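Local atomic coordinates of protein Dok-7 (Mus musculus, PDB entry 3ML4), a protein that activates the receptor tyrosine kinase MuSK through its own dimerization, driving neuromuscular synapse formation, and binds phosphoinositides through its PH domain. Residues L61-I66 / I84-Q89; G68-L73 / T134-N139. All coordinates share one frame; numbering follows the deposited sequence.

How the contacts relate
Both contacts draw on strand 59-71 of the PH domain, and their centres lie about 12 Å apart. Contact 1 (61-66 with 84-89) is internal to that domain, pairing the strand with its hairpin neighbour 81-86; contact 2 (68-73 with 134-139) carries the same strand across to the PTB domain. They meet at I85, whose N lies 2.9 Å from G68 O in a probable hydrogen bond between the paired strands, while its CD1 packs 3.4 Å from H136 NE2. Beside it, I66 O packs against C138 SG. Contact 1 therefore belongs to the PH sheet, and contact 2 to the surface that this sheet turns toward the PTB domain.

Contact 1. Residues L61-I66 / I84-Q89; sequences LTLEDI and IICLSQ
In the PH-domain sheet, strands 59-71 and 81-86 form an antiparallel hairpin, and this contact lies where the first is interrupted by a short loop and the second runs into a turn. I66 and C86 face each other as a non-hydrogen-bonded pair, their CA atoms 4.2 Å apart. Just before it, D65 grips the turn with both backbone and side chain. D65 O accepts L87 N at 2.9 Å, with an N-H...O angle of 156°. The carboxylate reaches farther along: CG is lodged between the backbone N and the carbonyl carbon (chi1 52°), which directs OD2 to S88. There D65 OD2 takes the S88 hydroxyl OG at 2.7 Å through its syn lone pair, and S88 N at 3.0 Å from the anti side, 30° out of the carboxylate plane. On the buried side, L63 crosses I84 at about a right angle, L63 CD1 meeting I84 CG2 at 3.8 Å. The same methyl, I84 CG2, lies 4.1 Å from I66 CG1, and C86 SG fills in beside I66. L63 also packs on M42 of the adjoining strand 40-45. The chemistry is thus divided: aliphatic groups and a thiol join the strands inside, while three hydrogen bonds to one aspartate fasten the turn, and the two donors on OD2 would be expected to favour an ionised carboxylate.

Contact 2. Residues G68-L73 / T134-N139; sequences GLEPAL and TLHLCN
H136 presents the edge of its imidazole to the backbone of strand 68-71, with E70 CB beside it. L69 O lies in the ring plane, 3.2 Å from H136 CE1, and E70 CB is also near the plane at the edge. G68, having no side chain, lets its CA come within 3.7 Å of H136 ND1, obliquely to the ring. One water bridges the strands, 2.7 Å from H136 ND1 in the plane of the ring and accepting from L69 N at 3.1 Å. With chi1 at -63°, the imidazole CG stands anti to the carbonyl carbon, and the ring projects toward G68 and L69. E70 and T134 extend from opposite directions: the glutamate chain, bent at chi2, brings E70 OE1 to 3.2 Å from T134 CG2. E70 OE1 is also 4.3 Å from H136 NE2, so a nearby carboxylate might raise the basicity of the ring. A leucine in place of H136 would probably leave the bridging water without its partner on this strand and L69 O without the ring edge beside it. R117 of strand 115-122 packs against H136 and T134. The strand axes approach to 7.2 Å at 135°, with no clear direct hydrogen bond between the segments, as in side-chain packing between separate sheets, here at the buried interface of the PH and PTB domains.

Contact 1. Residues L61-I66 / I84-Q89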
loop_
_atom_site.group_PDB
_atom_site.type_symbol
_atom_site.label_atom_id
_atom_site.label_comp_id
_atom_site.label_asym_id
_atom_site.label_seq_id
_atom_site.Cartn_x
_atom_site.Cartn_y
_atom_site.Cartn_z
ATOM N N LEU B 61 13.507 -9.174 -9.160
ATOM C CA LEU B 61 12.148 -9.684 -9.324
ATOM C C LEU B 61 11.192 -8.967 -8.379
ATOM O O LEU B 61 11.553 -8.635 -7.255
ATOM C CB LEU B 61 12.104 -11.200 -9.096
ATOM C CG LEU B 61 10.852 -11.968 -9.533
ATOM C CD1 LEU B 61 10.660 -11.954 -11.056
ATOM C CD2 LEU B 61 10.911 -13.401 -9.013
ATOM N N THR B 62 9.977 -8.720 -8.853
ATOM C CA THR B 62 8.947 -8.093 -8.039
ATOM C C THR B 62 7.770 -9.040 -7.873
ATOM O O THR B 62 7.130 -9.428 -8.853
ATOM C CB THR B 62 8.461 -6.750 -8.633
ATOM O OG1 THR B 62 9.589 -5.987 -9.073
ATOM C CG2 THR B 62 7.688 -5.933 -7.585
ATOM N N LEU B 63 7.512 -9.413 -6.623
ATOM C CA LEU B 63 6.363 -10.238 -6.256
ATOM C C LEU B 63 5.187 -9.325 -5.953
ATOM O O LEU B 63 5.187 -8.623 -4.943
ATOM C CB LEU B 63 6.695 -11.101 -5.032
ATOM C CG LEU B 63 7.975 -11.933 -5.141
ATOM C CD1 LEU B 63 8.423 -12.404 -3.779
ATOM C CD2 LEU B 63 7.781 -13.101 -6.092
ATOM N N GLU B 64 4.190 -9.328 -6.831
ATOM C CA GLU B 64 3.123 -8.326 -6.756
ATOM C C GLU B 64 1.744 -8.893 -6.400
ATOM O O GLU B 64 0.730 -8.195 -6.499
ATOM C CB GLU B 64 3.089 -7.469 -8.039
ATOM C CG GLU B 64 3.363 -8.229 -9.339
ATOM C CD GLU B 64 4.175 -7.415 -10.351
ATOM O OE1 GLU B 64 3.785 -6.263 -10.663
ATOM O OE2 GLU B 64 5.207 -7.937 -10.838
ATOM N N ASP B 65 1.724 -10.147 -5.953
ATOM C CA ASP B 65 0.484 -10.850 -5.638
ATOM C C ASP B 65 0.631 -11.748 -4.408
ATOM O O ASP B 65 0.113 -12.866 -4.376
ATOM C CB ASP B 65 0.003 -11.657 -6.854
ATOM C CG ASP B 65 1.084 -12.576 -7.430
ATOM O OD1 ASP B 65 2.295 -12.267 -7.298
ATOM O OD2 ASP B 65 0.715 -13.612 -8.030
ATOM N N ILE B 66 1.330 -11.238 -3.398
ATOM C CA ILE B 66 1.583 -11.951 -2.148
ATOM C C ILE B 66 0.298 -12.176 -1.341
ATOM O O ILE B 66 -0.470 -11.235 -1.115
ATOM C CB ILE B 66 2.630 -11.197 -1.286
ATOM C CG1 ILE B 66 3.931 -10.998 -2.082
ATOM C CG2 ILE B 66 2.889 -11.932 0.029
ATOM C CD1 ILE B 66 4.951 -10.095 -1.420
ATOM N N ILE B 84 7.083 -17.482 0.578
ATOM C CA ILE B 84 6.317 -16.308 0.181
ATOM C C ILE B 84 5.246 -16.824 -0.765
ATOM O O ILE B 84 5.532 -17.219 -1.898
ATOM C CB ILE B 84 7.205 -15.218 -0.478
ATOM C CG1 ILE B 84 8.083 -14.555 0.584
ATOM C CG2 ILE B 84 6.357 -14.149 -1.171
ATOM C CD1 ILE B 84 9.346 -13.922 0.039
ATOM N N ILE B 85 4.017 -16.856 -0.267
ATOM C CA ILE B 85 2.887 -17.393 -1.015
ATOM C C ILE B 85 2.252 -16.303 -1.867
ATOM O O ILE B 85 1.930 -15.223 -1.373
ATOM C CB ILE B 85 1.828 -18.017 -0.083
ATOM C CG1 ILE B 85 2.482 -19.035 0.856
ATOM C CG2 ILE B 85 0.701 -18.674 -0.905
ATOM C CD1 ILE B 85 1.728 -19.262 2.132
ATOM N N CYS B 86 2.091 -16.597 -3.152
ATOM C CA CYS B 86 1.502 -15.662 -4.088
ATOM C C CYS B 86 0.348 -16.323 -4.822
ATOM O O CYS B 86 0.260 -17.553 -4.872
ATOM C CB CYS B 86 2.555 -15.184 -5.086
ATOM S SG CYS B 86 4.015 -14.470 -4.309
ATOM N N LEU B 87 -0.537 -15.506 -5.394
ATOM C CA LEU B 87 -1.645 -16.029 -6.198
ATOM C C LEU B 87 -1.137 -16.928 -7.321
ATOM O O LEU B 87 -1.708 -17.990 -7.574
ATOM C CB LEU B 87 -2.518 -14.898 -6.747
ATOM C CG LEU B 87 -3.309 -14.111 -5.696
ATOM C CD1 LEU B 87 -3.863 -12.814 -6.281
ATOM C CD2 LEU B 87 -4.421 -14.967 -5.085
ATOM N N SER B 88 -0.047 -16.507 -7.963
ATOM C CA SER B 88 0.581 -17.276 -9.038
ATOM C C SER B 88 1.451 -18.414 -8.512
ATOM O O SER B 88 1.143 -19.588 -8.726
ATOM C CB SER B 88 1.398 -16.360 -9.959
ATOM O OG SER B 88 2.216 -15.463 -9.221
ATOM N N GLN B 89 2.524 -18.058 -7.808
ATOM C CA GLN B 89 3.546 -19.029 -7.402
ATOM C C GLN B 89 3.977 -18.851 -5.954
ATOM O O GLN B 89 3.721 -17.814 -5.347
ATOM C CB GLN B 89 4.778 -18.916 -8.312
ATOM C CG GLN B 89 5.745 -17.756 -7.971
ATOM C CD GLN B 89 5.424 -16.443 -8.683
ATOM O OE1 GLN B 89 5.701 -15.355 -8.163
ATOM N NE2 GLN B 89 4.854 -16.539 -9.880
#

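Contact 2. Residues G68-L73 / T134-N139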
loop_
_atom_site.group_PDB
_atom_site.type_symbol
_atom_site.label_atom_id
_atom_site.label_comp_id
_atom_site.label_asym_id
_atom_site.label_seq_id
_atom_site.Cartn_x
_atom_site.Cartn_y
_atom_site.Cartn_z
ATOM N N GLY B 68 0.476 -14.417 1.638
ATOM C CA GLY B 68 0.864 -14.770 2.992
ATOM C C GLY B 68 2.260 -15.333 3.117
ATOM O O GLY B 68 2.924 -15.618 2.121
ATOM N N LEU B 69 2.698 -15.477 4.364
ATOM C CA LEU B 69 3.980 -16.084 4.688
ATOM C C LEU B 69 3.800 -17.295 5.587
ATOM O O LEU B 69 2.874 -17.347 6.393
ATOM C CB LEU B 69 4.892 -15.066 5.363
ATOM C CG LEU B 69 5.749 -14.239 4.407
ATOM C CD1 LEU B 69 5.030 -12.970 3.983
ATOM C CD2 LEU B 69 7.053 -13.898 5.083
ATOM N N GLU B 70 4.705 -18.256 5.453
ATOM C CA GLU B 70 4.640 -19.512 6.198
ATOM C C GLU B 70 6.052 -20.111 6.276
ATOM O O GLU B 70 6.595 -20.539 5.256
ATOM C CB GLU B 70 3.632 -20.458 5.519
ATOM C CG GLU B 70 3.766 -21.942 5.823
ATOM C CD GLU B 70 2.888 -22.414 6.950
ATOM O OE1 GLU B 70 1.656 -22.412 6.780
ATOM O OE2 GLU B 70 3.433 -22.812 7.999
ATOM N N PRO B 71 6.666 -20.095 7.476
ATOM C CA PRO B 71 7.995 -20.651 7.741
ATOM C C PRO B 71 8.004 -22.111 8.185
ATOM O O PRO B 71 6.979 -22.633 8.603
ATOM C CB PRO B 71 8.498 -19.781 8.892
ATOM C CG PRO B 71 7.252 -19.433 9.658
ATOM C CD PRO B 71 6.100 -19.453 8.677
ATOM N N ALA B 72 9.171 -22.745 8.085
ATOM C CA ALA B 72 9.440 -24.107 8.596
ATOM C C ALA B 72 8.618 -25.219 7.941
ATOM O O ALA B 72 8.076 -26.099 8.621
ATOM C CB ALA B 72 9.344 -24.164 10.133
ATOM N N LEU B 73 8.530 -25.162 6.617
ATOM C CA LEU B 73 7.996 -26.254 5.818
ATOM C C LEU B 73 9.179 -26.994 5.215
ATOM O O LEU B 73 10.068 -26.366 4.653
ATOM C CB LEU B 73 7.113 -25.726 4.684
ATOM C CG LEU B 73 5.781 -25.016 4.950
ATOM C CD1 LEU B 73 5.282 -24.360 3.670
ATOM C CD2 LEU B 73 4.707 -25.936 5.536
ATOM N N THR B 134 -3.670 -23.955 5.760
ATOM C CA THR B 134 -3.365 -22.754 6.525
ATOM C C THR B 134 -4.132 -21.560 5.972
ATOM O O THR B 134 -4.076 -21.282 4.778
ATOM C CB THR B 134 -1.835 -22.502 6.620
ATOM O OG1 THR B 134 -1.594 -21.178 7.103
ATOM C CG2 THR B 134 -1.178 -22.658 5.265
ATOM N N LEU B 135 -4.876 -20.881 6.840
ATOM C CA LEU B 135 -5.632 -19.698 6.431
ATOM C C LEU B 135 -4.767 -18.452 6.545
ATOM O O LEU B 135 -4.198 -18.187 7.606
ATOM C CB LEU B 135 -6.904 -19.533 7.273
ATOM C CG LEU B 135 -7.826 -18.375 6.863
ATOM C CD1 LEU B 135 -8.642 -18.710 5.615
ATOM C CD2 LEU B 135 -8.744 -17.985 8.008
ATOM N N HIS B 136 -4.670 -17.693 5.456
ATOM C CA HIS B 136 -3.887 -16.453 5.448
ATOM C C HIS B 136 -4.742 -15.211 5.248
ATOM O O HIS B 136 -5.550 -15.140 4.320
ATOM C CB HIS B 136 -2.807 -16.490 4.363
ATOM C CG HIS B 136 -1.787 -17.563 4.560
ATOM N ND1 HIS B 136 -0.575 -17.333 5.173
ATOM C CD2 HIS B 136 -1.795 -18.874 4.224
ATOM C CE1 HIS B 136 0.119 -18.456 5.208
ATOM N NE2 HIS B 136 -0.598 -19.407 4.638
ATOM N N LEU B 137 -4.565 -14.235 6.127
ATOM C CA LEU B 137 -5.125 -12.916 5.898
ATOM C C LEU B 137 -3.995 -12.006 5.450
ATOM O O LEU B 137 -3.018 -11.822 6.177
ATOM C CB LEU B 137 -5.814 -12.381 7.152
ATOM C CG LEU B 137 -6.515 -11.027 7.030
ATOM C CD1 LEU B 137 -7.889 -11.053 7.683
ATOM C CD2 LEU B 137 -5.661 -9.928 7.639
ATOM N N CYS B 138 -4.113 -11.479 4.236
ATOM C CA CYS B 138 -3.141 -10.528 3.705
ATOM C C CYS B 138 -3.810 -9.199 3.369
ATOM O O CYS B 138 -4.259 -8.986 2.240
ATOM C CB CYS B 138 -2.435 -11.095 2.476
ATOM S SG CYS B 138 -0.960 -10.166 2.001
ATOM N N ASN B 139 -3.874 -8.321 4.370
ATOM C CA ASN B 139 -4.550 -7.024 4.278
ATOM C C ASN B 139 -6.013 -7.125 3.812
ATOM O O ASN B 139 -6.902 -7.401 4.610
ATOM C CB ASN B 139 -3.746 -6.024 3.426
ATOM C CG ASN B 139 -2.328 -5.819 3.938
ATOM O OD1 ASN B 139 -2.113 -5.332 5.048
ATOM N ND2 ASN B 139 -1.351 -6.187 3.122
HETATM O O HOH W 1 0.515 -15.263 6.495
#